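Local coordinates for putative glycosyl hydrolase (Bacteroides thetaiotaomicron VPI-5482, PDB 3K11), which is of unknown function but probably acts as a hydrolase, as a member of glycoside hydrolase family 88, at residues A212-S215 with R216-K219; L356-H359 with A360-G363. All coordinates share one frame; numbering follows the deposited sequence.

Contact 1. Residues A212-S215 with R216-K219; sequences AQMS and RYDK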
loop_
_atom_site.group_PDB
_atom_site.type_symbol
_atom_site.label_atom_id
_atom_site.label_comp_id
_atom_site.label_asym_id
_atom_site.label_seq_id
_atom_site.Cartn_x
_atom_site.Cartn_y
_atom_site.Cartn_z
ATOM N N ALA A 212 -4.166 -34.754 11.346
ATOM C CA ALA A 212 -2.991 -34.762 12.217
ATOM C C ALA A 212 -3.285 -35.391 13.602
ATOM O O ALA A 212 -2.523 -36.236 14.094
ATOM C CB ALA A 212 -2.394 -33.313 12.354
ATOM N N GLN A 213 -4.404 -35.022 14.214
ATOM C CA GLN A 213 -4.755 -35.594 15.512
ATOM C C GLN A 213 -5.116 -37.059 15.432
ATOM O O GLN A 213 -4.789 -37.831 16.348
ATOM C CB GLN A 213 -5.875 -34.774 16.176
ATOM C CG GLN A 213 -5.374 -33.422 16.734
ATOM C CD GLN A 213 -4.448 -33.568 17.897
ATOM O OE1 GLN A 213 -4.572 -34.490 18.689
ATOM N NE2 GLN A 213 -3.486 -32.658 18.017
HETATM N N MSE A 214 -5.787 -37.467 14.363
HETATM C CA MSE A 214 -6.113 -38.887 14.195
HETATM C C MSE A 214 -4.859 -39.732 14.121
HETATM O O MSE A 214 -4.905 -40.911 14.504
HETATM C CB MSE A 214 -6.931 -39.206 12.950
HETATM C CG MSE A 214 -8.377 -39.190 13.052
HETATM SE SE MSE A 214 -9.254 -40.077 14.486
HETATM C CE MSE A 214 -9.747 -41.712 13.817
ATOM N N SER A 215 -3.736 -39.166 13.647
ATOM C CA SER A 215 -2.483 -39.925 13.663
ATOM C C SER A 215 -2.076 -40.290 15.083
ATOM O O SER A 215 -1.374 -41.268 15.280
ATOM C CB SER A 215 -1.339 -39.171 12.961
ATOM O OG SER A 215 -0.731 -38.227 13.815
ATOM N N ARG A 216 -2.504 -39.503 16.067
ATOM C CA ARG A 216 -2.226 -39.740 17.480
ATOM C C ARG A 216 -3.248 -40.678 18.115
ATOM O O ARG A 216 -2.956 -41.379 19.101
ATOM C CB ARG A 216 -2.254 -38.417 18.271
ATOM C CG ARG A 216 -1.292 -37.344 17.800
ATOM C CD ARG A 216 -1.450 -36.068 18.602
ATOM N NE ARG A 216 -1.133 -36.324 20.003
ATOM C CZ ARG A 216 -1.809 -35.867 21.072
ATOM N NH1 ARG A 216 -2.909 -35.092 20.984
ATOM N NH2 ARG A 216 -1.371 -36.207 22.276
ATOM N N TYR A 217 -4.442 -40.710 17.538
ATOM C CA TYR A 217 -5.589 -41.433 18.124
ATOM C C TYR A 217 -5.713 -42.852 17.636
ATOM O O TYR A 217 -6.122 -43.739 18.396
ATOM C CB TYR A 217 -6.863 -40.681 17.782
ATOM C CG TYR A 217 -8.125 -41.146 18.470
ATOM C CD1 TYR A 217 -8.467 -40.675 19.729
ATOM C CD2 TYR A 217 -9.010 -41.969 17.823
ATOM C CE1 TYR A 217 -9.621 -41.052 20.340
ATOM C CE2 TYR A 217 -10.166 -42.350 18.405
ATOM C CZ TYR A 217 -10.467 -41.924 19.687
ATOM O OH TYR A 217 -11.665 -42.305 20.266
ATOM N N ASP A 218 -5.386 -43.071 16.372
ATOM C CA ASP A 218 -5.401 -44.398 15.789
ATOM C C ASP A 218 -3.931 -44.857 15.604
ATOM O O ASP A 218 -3.277 -44.529 14.632
ATOM C CB ASP A 218 -6.209 -44.360 14.490
ATOM C CG ASP A 218 -6.304 -45.699 13.810
ATOM O OD1 ASP A 218 -5.612 -46.628 14.243
ATOM O OD2 ASP A 218 -7.074 -45.791 12.829
ATOM N N LYS A 219 -3.445 -45.621 16.571
ATOM C CA LYS A 219 -2.067 -46.139 16.608
ATOM C C LYS A 219 -1.654 -46.839 15.299
ATOM O O LYS A 219 -0.561 -46.593 14.725
ATOM C CB LYS A 219 -1.964 -47.137 17.778
#

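Contact 2. Residues L356-H359 with A360-G363; sequences LGWH and AVAG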
loop_
_atom_site.group_PDB
_atom_site.type_symbol
_atom_site.label_atom_id
_atom_site.label_comp_id
_atom_site.label_asym_id
_atom_site.label_seq_id
_atom_site.Cartn_x
_atom_site.Cartn_y
_atom_site.Cartn_z
ATOM N N LEU A 356 1.230 -6.395 21.282
ATOM C CA LEU A 356 0.423 -5.296 20.750
ATOM C C LEU A 356 -0.884 -5.855 20.231
ATOM O O LEU A 356 -1.973 -5.269 20.418
ATOM C CB LEU A 356 1.156 -4.587 19.616
ATOM C CG LEU A 356 0.348 -3.518 18.888
ATOM C CD1 LEU A 356 -0.123 -2.390 19.850
ATOM C CD2 LEU A 356 1.082 -2.956 17.667
ATOM N N GLY A 357 -0.805 -6.971 19.513
ATOM C CA GLY A 357 -2.039 -7.603 19.038
ATOM C C GLY A 357 -2.987 -7.978 20.154
ATOM O O GLY A 357 -4.210 -7.855 19.988
ATOM N N TRP A 358 -2.449 -8.465 21.284
ATOM C CA TRP A 358 -3.266 -8.756 22.453
ATOM C C TRP A 358 -3.911 -7.479 23.024
ATOM O O TRP A 358 -5.090 -7.482 23.348
ATOM C CB TRP A 358 -2.510 -9.544 23.566
ATOM C CG TRP A 358 -3.501 -9.798 24.701
ATOM C CD1 TRP A 358 -3.617 -9.072 25.812
ATOM C CD2 TRP A 358 -4.632 -10.669 24.672
ATOM N NE1 TRP A 358 -4.678 -9.490 26.551
ATOM C CE2 TRP A 358 -5.352 -10.446 25.857
ATOM C CE3 TRP A 358 -5.116 -11.600 23.754
ATOM C CZ2 TRP A 358 -6.485 -11.178 26.204
ATOM C CZ3 TRP A 358 -6.269 -12.305 24.071
ATOM C CH2 TRP A 358 -6.959 -12.071 25.272
ATOM N N HIS A 359 -3.151 -6.397 23.148
ATOM C CA HIS A 359 -3.734 -5.131 23.609
ATOM C C HIS A 359 -4.924 -4.743 22.734
ATOM O O HIS A 359 -5.978 -4.309 23.238
ATOM C CB HIS A 359 -2.705 -4.004 23.585
ATOM C CG HIS A 359 -1.765 -4.003 24.751
ATOM N ND1 HIS A 359 -2.194 -3.905 26.061
ATOM C CD2 HIS A 359 -0.414 -4.074 24.802
ATOM C CE1 HIS A 359 -1.140 -3.920 26.864
ATOM N NE2 HIS A 359 -0.047 -3.999 26.124
ATOM N N ALA A 360 -4.757 -4.932 21.424
ATOM C CA ALA A 360 -5.777 -4.600 20.438
ATOM C C ALA A 360 -7.039 -5.449 20.708
ATOM O O ALA A 360 -8.134 -4.946 20.899
ATOM C CB ALA A 360 -5.261 -4.868 19.024
ATOM N N VAL A 361 -6.845 -6.744 20.780
ATOM C CA VAL A 361 -7.943 -7.671 20.995
ATOM C C VAL A 361 -8.653 -7.463 22.356
ATOM O O VAL A 361 -9.901 -7.482 22.444
ATOM C CB VAL A 361 -7.386 -9.137 20.864
ATOM C CG1 VAL A 361 -8.305 -10.138 21.386
ATOM C CG2 VAL A 361 -7.047 -9.406 19.369
ATOM N N ALA A 362 -7.880 -7.291 23.421
ATOM C CA ALA A 362 -8.461 -7.120 24.734
ATOM C C ALA A 362 -9.372 -5.878 24.761
ATOM O O ALA A 362 -10.361 -5.852 25.461
ATOM C CB ALA A 362 -7.363 -7.055 25.808
ATOM N N GLY A 363 -9.028 -4.864 23.997
ATOM C CA GLY A 363 -9.875 -3.673 23.845
ATOM C C GLY A 363 -11.218 -3.907 23.184
ATOM O O GLY A 363 -12.084 -3.038 23.228
#

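Contact 1. Residues A212-S215 with R216-K219
Gln213 and Arg216 extend alongside each other in the same direction along the last turn of helix 202-217, and their polar ends join. Arg216 NH1 donates to Gln213 OE1 over 2.9 Å, with an N-H...O angle of 158°. The bond uses an in-plane lone pair of the amide oxygen and stays close to the guanidinium plane, although the two flat groups stand 83° apart. Gln213 can reach its partner because its chain bends at chi2 (-68°), while that of Arg216 bends at chi3. The guanidinium end is the loose, solvent side of the contact, since Arg216 is exposed while Gln213 is buried. With an alanine at Gln213, Arg216 NH1 is likely to lose this acceptor, and the guanidinium its fixed rotation.

On the tighter side Met214 and Ser215 are buried. Ser215 OG, at 2.7 Å, donates to Ala212 O one turn back, in the carbonyl plane. Met214, modelled as selenomethionine, brings SE to 3.8 Å from Tyr217 CD2, an oblique Met-aromatic contact. The backbone marks the helix end. Gln213 O accepts Arg216 N at 2.8 Å, whereas Met214 O takes Asp218 N at 2.9 Å, just where Asp218 leaves helical geometry.

Around this turn, Met214 and Tyr217 pack on Ile170 of helix 167-180, and the Tyr217 hydroxyl is hydrogen-bonded to Asp167 and Arg158. Ser215 meets Tyr225 and Leu226 of helix 222-240 as well as Val281 of helix 265-281, while Gln213 and Arg216 lie against helix 148-160.

Contact 2. Residues L356-H359 with A360-G363
Trp358 reaches forward to both Val361 and Ala362, so that one indole spans the i+3 and i+4 positions of helix 347-362. From CB the chain carries CG anti to the backbone N (chi1 -179°), a setting that brings NE1, CE2 and CZ3 of the indole within contact of these two residues. NE1, in the five-membered ring, comes to 3.7 Å from Ala362 CB, and CE2, at the ring junction, to 3.9 Å from the same methyl. The Ala362 methyl lies off-centre, with its CB 3.5 Å from the plane of the Trp358 indole. Farther out, CZ3 on the six-membered ring touches Val361 CG1 at 4.0 Å, the valine running roughly perpendicular to the tryptophan side chain.

The backbone of this turn is regularly hydrogen-bonded: Ala362 N donates to Trp358 O over 2.8 Å, and Val361 N to Gly357 O over 3.0 Å. Gly363 N continues the series to His359 O. His359 NE2 is hydrogen-bonded to Gly25 O, outside this turn.

Trp358 also packs on Val403, Ala406 and Met410 of helix 400-416 and on Val32 and Ile36 of helix 29-45. It thus joins helix 347-362 to both of these helices, an arrangement consistent with the (alpha/alpha)6 barrel of the six-hairpin glycosidases to which family 88 belongs.

How the contacts relate
Contact 1 closes before contact 2 opens along the chain, and the two share no helix: the first lies on helix 202-217, the second on helix 347-362. Their centres are about 35 Å apart, their nearest atoms about 21 Å, and they sit on opposite sides of the chain's centre without touching. Both fall within the family 88 range and both occupy the C-terminal part of their helices. The neighbours differ too, helices 148-160, 167-180, 222-240 and 265-281 around 212-219, against helices 29-45 and 400-416 around 356-363. Contact 2 also borders the assembly, Leu356 packing on Ala385 of a second subunit, whereas no other chain touches contact 1.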